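Local coordinates for Exo-beta-1,4-mannosidase (Rhizomucor miehei, PDB 4LYP), which probably removes beta-1,4-linked mannose units from the ends of manno-oligosaccharides as a family 5 glycoside hydrolase, and also shows transglycosylation activity, at residues A[336-348]-A[354-368]. Residues are numbered along the deposited sequence; the frame is centred on the assembly and turned at random. Where two conformers were deposited one is given.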
ATOM      1  N   GLU A 336       6.599   0.886  -3.783  1.00  6.57           N
ATOM      2  CA  GLU A 336       5.720   1.013  -2.620  1.00  6.72           C
ATOM      3  C   GLU A 336       5.118  -0.353  -2.213  1.00  5.13           C
ATOM      4  O   GLU A 336       4.386  -0.382  -1.223  1.00  6.08           O
ATOM      5  CB  GLU A 336       4.616   2.049  -2.836  1.00  7.32           C
ATOM      6  CG  GLU A 336       3.568   1.569  -3.780  1.00  7.02           C
ATOM      7  CD  GLU A 336       2.387   2.502  -3.950  1.00  7.13           C
ATOM      8  OE1 GLU A 336       2.388   3.579  -3.300  1.00  7.14           O
ATOM      9  OE2 GLU A 336       1.469   2.137  -4.721  1.00  8.00           O
ATOM     10  N   GLU A 337       5.402  -1.411  -2.962  1.00  5.98           N
ATOM     11  CA  GLU A 337       5.125  -2.789  -2.498  1.00  5.70           C
ATOM     12  C   GLU A 337       6.204  -3.672  -3.045  1.00  6.46           C
ATOM     13  O   GLU A 337       6.548  -3.600  -4.247  1.00  6.93           O
ATOM     14  CB  GLU A 337       3.819  -3.380  -3.033  1.00  6.81           C
ATOM     15  CG  GLU A 337       2.555  -2.647  -2.577  1.00  7.08           C
ATOM     16  CD  GLU A 337       1.300  -3.454  -2.884  1.00  6.70           C
ATOM     17  OE1 GLU A 337       1.385  -4.613  -3.328  1.00  8.19           O
ATOM     18  OE2 GLU A 337       0.171  -2.906  -2.678  1.00  7.37           O
ATOM     19  N   PHE A 338       6.622  -4.646  -2.235  1.00  6.27           N
ATOM     20  CA  PHE A 338       7.342  -5.847  -2.692  1.00  6.60           C
ATOM     21  C   PHE A 338       7.356  -6.809  -1.545  1.00  5.67           C
ATOM     22  O   PHE A 338       7.249  -6.393  -0.372  1.00  6.51           O
ATOM     23  CB  PHE A 338       8.784  -5.541  -3.183  1.00  6.07           C
ATOM     24  CG  PHE A 338       9.737  -5.211  -2.084  1.00  6.23           C
ATOM     25  CD1 PHE A 338       9.767  -3.959  -1.442  1.00  7.71           C
ATOM     26  CD2 PHE A 338      10.595  -6.212  -1.606  1.00  8.78           C
ATOM     27  CE1 PHE A 338      10.615  -3.708  -0.368  1.00  8.54           C
ATOM     28  CE2 PHE A 338      11.458  -5.932  -0.524  1.00  9.73           C
ATOM     29  CZ  PHE A 338      11.473  -4.691   0.072  1.00 10.11           C
ATOM     30  N   GLY A 339       7.590  -8.090  -1.839  1.00  6.44           N
ATOM     31  CA  GLY A 339       7.658  -9.042  -0.717  1.00  7.56           C
ATOM     32  C   GLY A 339       7.975 -10.425  -1.254  1.00  6.72           C
ATOM     33  O   GLY A 339       8.075 -10.692  -2.441  1.00  6.83           O
ATOM     34  N   MET A 340       8.187 -11.344  -0.285  1.00  6.64           N
ATOM     35  CA  MET A 340       8.539 -12.742  -0.585  1.00  6.62           C
ATOM     36  C   MET A 340       8.061 -13.599   0.591  1.00  6.67           C
ATOM     37  O   MET A 340       8.047 -13.152   1.736  1.00  7.38           O
ATOM     38  CB  MET A 340      10.040 -12.867  -0.845  1.00  6.84           C
ATOM     39  CG  MET A 340      10.494 -14.264  -1.119  1.00  6.75           C
ATOM     40  SD  MET A 340      12.196 -14.388  -1.742  1.00  7.96           S
ATOM     41  CE  MET A 340      11.955 -13.899  -3.466  1.00  8.73           C
ATOM     42  N   ALA A 341       7.714 -14.839   0.224  1.00  6.34           N
ATOM     43  CA  ALA A 341       7.241 -15.853   1.162  1.00  6.53           C
ATOM     44  C   ALA A 341       8.385 -16.343   2.057  1.00  6.47           C
ATOM     45  O   ALA A 341       9.578 -16.108   1.820  1.00  7.17           O
ATOM     46  CB  ALA A 341       6.696 -17.028   0.365  1.00  7.43           C
ATOM     47  N   ARG A 342       7.973 -17.086   3.086  1.00  6.93           N
ATOM     48  CA  ARG A 342       8.922 -17.807   3.969  1.00  6.89           C
ATOM     49  C   ARG A 342       9.472 -18.990   3.214  1.00  7.17           C
ATOM     50  O   ARG A 342       9.119 -19.272   2.068  1.00  7.62           O
ATOM     51  CB  ARG A 342       8.228 -18.190   5.257  1.00  8.31           C
ATOM     52  CG  ARG A 342       7.409 -17.037   5.911  1.00  7.70           C
ATOM     53  CD  ARG A 342       6.884 -17.342   7.295  1.00  8.32           C
ATOM     54  NE  ARG A 342       7.873 -17.136   8.373  1.00  7.97           N
ATOM     55  CZ  ARG A 342       8.085 -15.964   8.943  1.00  7.28           C
ATOM     56  NH1 ARG A 342       8.938 -15.923  10.004  1.00  9.83           N
ATOM     57  NH2 ARG A 342       7.521 -14.829   8.511  1.00  8.46           N
ATOM     58  N   ASP A 343      10.412 -19.707   3.883  1.00  7.81           N
ATOM     59  CA  ASP A 343      11.188 -20.775   3.225  1.00  8.14           C
ATOM     60  C   ASP A 343      10.433 -22.100   3.013  1.00  8.12           C
ATOM     61  O   ASP A 343      10.797 -23.162   3.550  1.00  9.35           O
ATOM     62  CB  ASP A 343      12.455 -21.081   4.043  1.00  8.50           C
ATOM     63  CG  ASP A 343      13.556 -20.033   3.957  1.00  8.40           C
ATOM     64  OD1 ASP A 343      13.580 -19.197   2.982  1.00  8.08           O
ATOM     65  OD2 ASP A 343      14.478 -20.098   4.792  1.00  8.50           O
ATOM     66  N   ALA A 344       9.365 -22.058   2.199  1.00  8.54           N
ATOM     67  CA  ALA A 344       8.530 -23.211   1.887  1.00  8.94           C
ATOM     68  C   ALA A 344       9.359 -24.374   1.383  1.00  9.01           C
ATOM     69  O   ALA A 344       9.031 -25.558   1.642  1.00 10.19           O
ATOM     70  CB  ALA A 344       7.469 -22.847   0.848  1.00 10.16           C
ATOM     71  N   TRP A 345      10.450 -24.081   0.667  1.00  8.39           N
ATOM     72  CA  TRP A 345      11.327 -25.066   0.082  1.00  9.71           C
ATOM     73  C   TRP A 345      11.982 -25.985   1.086  1.00  9.63           C
ATOM     74  O   TRP A 345      12.496 -27.040   0.696  1.00 11.62           O
ATOM     75  CB  TRP A 345      12.379 -24.354  -0.815  1.00  9.17           C
ATOM     76  CG  TRP A 345      13.212 -23.362  -0.004  1.00  9.53           C
ATOM     77  CD1 TRP A 345      12.964 -22.019   0.170  1.00  9.79           C
ATOM     78  CD2 TRP A 345      14.390 -23.655   0.772  1.00  9.52           C
ATOM     79  NE1 TRP A 345      13.893 -21.448   0.985  1.00  9.72           N
ATOM     80  CE2 TRP A 345      14.787 -22.419   1.395  1.00  9.38           C
ATOM     81  CE3 TRP A 345      15.177 -24.830   1.005  1.00 10.11           C
ATOM     82  CZ2 TRP A 345      15.912 -22.281   2.248  1.00 11.85           C
ATOM     83  CZ3 TRP A 345      16.318 -24.692   1.833  1.00 11.01           C
ATOM     84  CH2 TRP A 345      16.671 -23.452   2.451  1.00 12.18           C
ATOM     85  N   ARG A 346      12.037 -25.623   2.359  1.00  9.29           N
ATOM     86  CA  ARG A 346      12.596 -26.514   3.353  1.00 10.36           C
ATOM     87  C   ARG A 346      11.703 -27.743   3.629  1.00 11.64           C
ATOM     88  O   ARG A 346      12.179 -28.748   4.158  1.00 12.20           O
ATOM     89  CB  ARG A 346      12.829 -25.745   4.647  1.00  9.85           C
ATOM     90  CG  ARG A 346      13.865 -24.667   4.579  1.00  9.49           C
ATOM     91  CD  ARG A 346      13.968 -23.840   5.817  1.00  9.70           C
ATOM     92  NE  ARG A 346      15.011 -22.820   5.755  1.00 10.15           N
ATOM     93  CZ  ARG A 346      16.302 -23.050   5.877  1.00 10.53           C
ATOM     94  NH1 ARG A 346      17.123 -22.046   5.769  1.00 12.77           N
ATOM     95  NH2 ARG A 346      16.746 -24.306   6.153  1.00 10.48           N
ATOM     96  N   ASN A 347      10.403 -27.631   3.283  1.00 10.46           N
ATOM     97  CA  ASN A 347       9.447 -28.692   3.546  1.00 12.53           C
ATOM     98  C   ASN A 347       8.378 -28.511   2.473  1.00 12.12           C
ATOM     99  O   ASN A 347       7.268 -28.135   2.746  1.00 13.94           O
ATOM    100  CB  ASN A 347       8.913 -28.604   4.969  1.00 12.96           C
ATOM    101  CG  ASN A 347       8.013 -29.747   5.353  1.00 16.10           C
ATOM    102  OD1 ASN A 347       7.832 -30.718   4.615  1.00 19.85           O
ATOM    103  ND2 ASN A 347       7.389 -29.590   6.499  1.00 16.77           N
ATOM    104  N   PRO A 348       8.703 -28.779   1.200  1.00 13.09           N
ATOM    105  CA  PRO A 348       7.848 -28.350   0.099  1.00 16.61           C
ATOM    106  C   PRO A 348       6.517 -29.103   0.004  1.00 17.47           C
ATOM    107  O   PRO A 348       5.616 -28.498  -0.602  1.00 24.85           O
ATOM    108  CB  PRO A 348       8.698 -28.563  -1.154  1.00 17.12           C
ATOM    109  CG  PRO A 348       9.723 -29.614  -0.749  1.00 17.37           C
ATOM    110  CD  PRO A 348       9.970 -29.367   0.719  1.00 14.57           C
ATOM    111  N   LYS A 354       4.633 -23.401   4.933  1.00  8.96           N
ATOM    112  CA  LYS A 354       4.956 -22.163   4.261  1.00  9.09           C
ATOM    113  C   LYS A 354       4.520 -20.973   5.045  1.00  8.62           C
ATOM    114  O   LYS A 354       5.117 -19.894   4.954  1.00  9.26           O
ATOM    115  CB  LYS A 354       4.258 -22.168   2.864  1.00  9.58           C
ATOM    116  CG  LYS A 354       4.369 -20.865   2.086  1.00  9.33           C
ATOM    117  CD  LYS A 354       3.806 -21.073   0.691  1.00  9.55           C
ATOM    118  CE  LYS A 354       3.817 -19.782  -0.134  1.00 10.63           C
ATOM    119  NZ  LYS A 354       3.221 -20.089  -1.462  1.00 15.27           N
ATOM    120  N   TYR A 355       3.432 -21.091   5.842  1.00  8.70           N
ATOM    121  CA  TYR A 355       2.811 -19.954   6.507  1.00  8.52           C
ATOM    122  C   TYR A 355       3.075 -19.923   8.022  1.00  8.71           C
ATOM    123  O   TYR A 355       2.589 -19.035   8.660  1.00  9.61           O
ATOM    124  CB  TYR A 355       1.280 -19.945   6.227  1.00  9.19           C
ATOM    125  CG  TYR A 355       1.013 -19.951   4.743  1.00  8.62           C
ATOM    126  CD1 TYR A 355       1.268 -18.807   3.972  1.00  9.85           C
ATOM    127  CD2 TYR A 355       0.547 -21.045   4.103  1.00 10.99           C
ATOM    128  CE1 TYR A 355       1.074 -18.827   2.592  1.00  9.31           C
ATOM    129  CE2 TYR A 355       0.341 -21.089   2.725  1.00 11.64           C
ATOM    130  CZ  TYR A 355       0.633 -19.978   1.949  1.00  9.99           C
ATOM    131  OH  TYR A 355       0.451 -19.914   0.595  1.00 12.24           O
ATOM    132  N   LEU A 356       3.843 -20.897   8.530  1.00  9.18           N
ATOM    133  CA  LEU A 356       4.102 -20.847   9.985  1.00 10.28           C
ATOM    134  C   LEU A 356       5.117 -19.756  10.302  1.00  9.57           C
ATOM    135  O   LEU A 356       6.173 -19.650   9.668  1.00  9.68           O
ATOM    136  CB  LEU A 356       4.672 -22.196  10.446  1.00 11.12           C
ATOM    137  CG  LEU A 356       3.675 -23.395  10.395  1.00 12.48           C
ATOM    138  CD1 LEU A 356       4.425 -24.626  10.815  1.00 14.66           C
ATOM    139  CD2 LEU A 356       2.501 -23.127  11.334  1.00 15.61           C
ATOM    140  N   PRO A 357       4.858 -18.994  11.357  1.00  9.52           N
ATOM    141  CA  PRO A 357       5.881 -17.997  11.747  1.00 10.50           C
ATOM    142  C   PRO A 357       7.221 -18.579  12.169  1.00  9.77           C
ATOM    143  O   PRO A 357       8.258 -17.942  12.012  1.00 10.45           O
ATOM    144  CB  PRO A 357       5.210 -17.279  12.964  1.00 11.95           C
ATOM    145  CG  PRO A 357       3.731 -17.422  12.679  1.00 11.17           C
ATOM    146  CD  PRO A 357       3.564 -18.796  12.075  1.00 11.42           C
ATOM    147  N   SER A 358       7.222 -19.855  12.648  1.00 10.33           N
ATOM    148  CA  SER A 358       8.492 -20.507  12.985  1.00 10.50           C
ATOM    149  C   SER A 358       9.300 -20.845  11.752  1.00  9.97           C
ATOM    150  O   SER A 358      10.498 -21.122  11.862  1.00 11.78           O
ATOM    151  CB  SER A 358       8.187 -21.764  13.779  1.00 11.77           C
ATOM    152  OG  SER A 358       7.368 -22.629  13.054  1.00 12.31           O
ATOM    153  N   THR A 359       8.722 -20.846  10.552  1.00  9.49           N
ATOM    154  CA  THR A 359       9.507 -21.159   9.339  1.00  8.52           C
ATOM    155  C   THR A 359      10.463 -20.037   9.076  1.00  8.38           C
ATOM    156  O   THR A 359      10.094 -18.869   9.112  1.00  8.54           O
ATOM    157  CB  THR A 359       8.537 -21.417   8.177  1.00  8.94           C
ATOM    158  OG1 THR A 359       7.814 -22.584   8.541  1.00  9.38           O
ATOM    159  CG2 THR A 359       9.271 -21.588   6.883  1.00  9.13           C
ATOM    160  N   PRO A 360      11.745 -20.352   8.774  1.00  8.22           N
ATOM    161  CA  PRO A 360      12.692 -19.286   8.484  1.00  7.63           C
ATOM    162  C   PRO A 360      12.391 -18.515   7.194  1.00  7.46           C
ATOM    163  O   PRO A 360      11.610 -18.960   6.357  1.00  7.91           O
ATOM    164  CB  PRO A 360      14.040 -20.015   8.307  1.00 10.65           C
ATOM    165  CG  PRO A 360      13.847 -21.322   8.990  1.00 10.98           C
ATOM    166  CD  PRO A 360      12.408 -21.677   8.794  1.00  9.01           C
ATOM    167  N   THR A 361      13.095 -17.383   7.063  1.00  7.93           N
ATOM    168  CA  THR A 361      12.934 -16.472   5.956  1.00  7.40           C
ATOM    169  C   THR A 361      14.277 -16.229   5.287  1.00  7.77           C
ATOM    170  O   THR A 361      14.603 -15.111   4.904  1.00  8.09           O
ATOM    171  CB  THR A 361      12.271 -15.162   6.406  1.00  8.27           C
ATOM    172  OG1 THR A 361      13.055 -14.545   7.443  1.00  8.74           O
ATOM    173  CG2 THR A 361      10.867 -15.367   6.923  1.00  9.03           C
ATOM    174  N   SER A 362      15.090 -17.287   5.089  1.00  7.94           N
ATOM    175  CA  SER A 362      16.406 -17.002   4.497  0.60  8.10           C
ATOM    176  C   SER A 362      16.342 -16.497   3.062  1.00  7.51           C
ATOM    177  O   SER A 362      17.094 -15.610   2.714  1.00  8.20           O
ATOM    178  CB  SER A 362      17.314 -18.200   4.609  0.60  9.80           C
ATOM    179  OG  SER A 362      16.856 -19.320   3.839  0.60 10.09           O
ATOM    180  N   HIS A 363      15.421 -17.023   2.233  1.00  7.87           N
ATOM    181  CA  HIS A 363      15.335 -16.477   0.875  1.00  7.22           C
ATOM    182  C   HIS A 363      14.859 -15.054   0.893  1.00  7.07           C
ATOM    183  O   HIS A 363      15.428 -14.176   0.247  1.00  7.84           O
ATOM    184  CB  HIS A 363      14.395 -17.326   0.017  1.00  7.91           C
ATOM    185  CG  HIS A 363      14.997 -18.577  -0.497  1.00  8.62           C
ATOM    186  ND1 HIS A 363      14.459 -19.309  -1.531  1.00 10.16           N
ATOM    187  CD2 HIS A 363      16.176 -19.237  -0.144  1.00  9.88           C
ATOM    188  CE1 HIS A 363      15.237 -20.341  -1.792  1.00 10.04           C
ATOM    189  NE2 HIS A 363      16.247 -20.349  -0.944  1.00 11.27           N
ATOM    190  N   LYS A 364      13.738 -14.816   1.633  1.00  7.32           N
ATOM    191  CA  LYS A 364      13.186 -13.473   1.756  1.00  7.13           C
ATOM    192  C   LYS A 364      14.214 -12.465   2.237  1.00  6.46           C
ATOM    193  O   LYS A 364      14.291 -11.327   1.765  1.00  7.14           O
ATOM    194  CB  LYS A 364      12.015 -13.537   2.732  1.00  7.24           C
ATOM    195  CG  LYS A 364      11.346 -12.206   3.050  1.00  7.08           C
ATOM    196  CD  LYS A 364      10.324 -12.427   4.176  1.00  7.48           C
ATOM    197  CE  LYS A 364       9.344 -11.288   4.302  1.00  7.51           C
ATOM    198  NZ  LYS A 364       8.285 -11.617   5.333  1.00  7.44           N
ATOM    199  N   ASP A 365      15.009 -12.845   3.257  1.00  7.63           N
ATOM    200  CA  ASP A 365      15.988 -11.892   3.836  1.00  7.74           C
ATOM    201  C   ASP A 365      16.996 -11.533   2.794  1.00  8.03           C
ATOM    202  O   ASP A 365      17.358 -10.335   2.702  1.00  8.64           O
ATOM    203  CB  ASP A 365      16.661 -12.546   5.018  1.00  8.45           C
ATOM    204  CG  ASP A 365      15.749 -12.654   6.244  1.00  8.73           C
ATOM    205  OD1 ASP A 365      14.591 -12.294   6.173  1.00  8.88           O
ATOM    206  OD2 ASP A 365      16.301 -13.109   7.253  1.00 12.47           O
ATOM    207  N   GLU A 366      17.507 -12.472   2.006  1.00  8.34           N
ATOM    208  CA  GLU A 366      18.474 -12.157   0.992  1.00  7.93           C
ATOM    209  C   GLU A 366      17.829 -11.288  -0.133  1.00  7.60           C
ATOM    210  O   GLU A 366      18.424 -10.323  -0.599  1.00  8.36           O
ATOM    211  CB  GLU A 366      19.039 -13.429   0.372  1.00  9.54           C
ATOM    212  CG  GLU A 366      19.920 -13.173  -0.808  1.00 10.31           C
ATOM    213  CD  GLU A 366      20.482 -14.440  -1.459  1.00 11.79           C
ATOM    214  OE1 GLU A 366      20.813 -15.397  -0.691  1.00 13.66           O
ATOM    215  OE2 GLU A 366      20.669 -14.442  -2.692  1.00 12.16           O
ATOM    216  N   TYR A 367      16.584 -11.638  -0.508  1.00  7.73           N
ATOM    217  CA  TYR A 367      15.892 -10.895  -1.514  1.00  7.11           C
ATOM    218  C   TYR A 367      15.693  -9.445  -1.122  1.00  6.65           C
ATOM    219  O   TYR A 367      15.967  -8.515  -1.882  1.00  7.49           O
ATOM    220  CB  TYR A 367      14.527 -11.579  -1.750  1.00  7.98           C
ATOM    221  CG  TYR A 367      13.702 -10.996  -2.856  1.00  7.09           C
ATOM    222  CD1 TYR A 367      14.035 -11.143  -4.217  1.00  7.45           C
ATOM    223  CD2 TYR A 367      12.479 -10.341  -2.514  1.00  7.46           C
ATOM    224  CE1 TYR A 367      13.185 -10.665  -5.162  1.00  8.06           C
ATOM    225  CE2 TYR A 367      11.632  -9.866  -3.511  1.00  7.07           C
ATOM    226  CZ  TYR A 367      11.995 -10.055  -4.830  1.00  7.44           C
ATOM    227  OH  TYR A 367      11.166  -9.631  -5.854  1.00  8.27           O
ATOM    228  N   TYR A 368      15.239  -9.235   0.147  1.00  7.31           N
ATOM    229  CA  TYR A 368      15.092  -7.884   0.669  1.00  7.17           C
ATOM    230  C   TYR A 368      16.463  -7.189   0.698  1.00  7.51           C
ATOM    231  O   TYR A 368      16.569  -6.025   0.290  1.00  7.83           O
ATOM    232  CB  TYR A 368      14.569  -7.889   2.122  1.00  7.27           C
ATOM    233  CG  TYR A 368      13.056  -7.912   2.319  1.00  6.13           C
ATOM    234  CD1 TYR A 368      12.203  -8.846   1.715  1.00  6.81           C
ATOM    235  CD2 TYR A 368      12.494  -6.990   3.205  1.00  6.81           C
ATOM    236  CE1 TYR A 368      10.825  -8.823   1.947  1.00  7.39           C
ATOM    237  CE2 TYR A 368      11.119  -6.958   3.454  1.00  7.23           C
ATOM    238  CZ  TYR A 368      10.316  -7.868   2.829  1.00  6.38           C
ATOM    239  OH  TYR A 368       8.960  -7.813   3.122  1.00  7.52           O
TER
HETATM  240  O   HOH W   1       8.529  -9.654  -5.035  1.00  7.93           O
HETATM  241  O   HOH W   2       7.087  -9.707   2.325  1.00  7.27           O
HETATM  242  O   HOH W   3       7.373 -13.943   4.309  1.00  8.14           O
HETATM  243  O   HOH W   4      12.106 -16.845   2.812  1.00  8.27           O
HETATM  244  O   HOH W   5       5.136 -17.648   3.237  1.00  7.50           O
HETATM  245  O   HOH W   6      11.528 -17.198  11.055  1.00 21.57           O
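The carboxylate of D343, sent from the loop after strand 333-338, grips the first turn of helix 362-380 where the side chain of T361, at the N-cap position, makes no capping bond. OD1 takes the amide of H363 on its syn lone pair, at 2.9 Å and almost straight (176°). OD2 receives S362 N from above the carboxylate plane; R346 NE meets it on the anti side, tilted well out of that plane, at 2.9 Å in a salt bridge. A short acid suits this spot, since its charge would probably be stabilised by both the helix N-terminus and the arginine. Backbone bonding of D343 N to P360 O fixes the loop alongside. The flat indole of W345 suits stacking: its five-membered ring lies offset on the H363 ring, centroids 3.8 Å apart, its other face against R346 CG. R342, bent at chi3 (82°), lays its planar guanidinium between P357 CA and T361 CG2, keeping its N-H groups for bonding: NE bonds T359 O at 2.9 Å, and D427 pairs with NH1. Deeper in, the flexible M340 chain turns at chi3 (-77°) to set CE over the Y367 ring, 3.5 Å from its centroid, while F338, apolar and flat, points its edge at the Y368 face. A bridging water links G339 O to Y367 OH. The arrangement is a beta-alpha connection of the TIM barrel, in which the loop leaving a strand folds back onto the next helix.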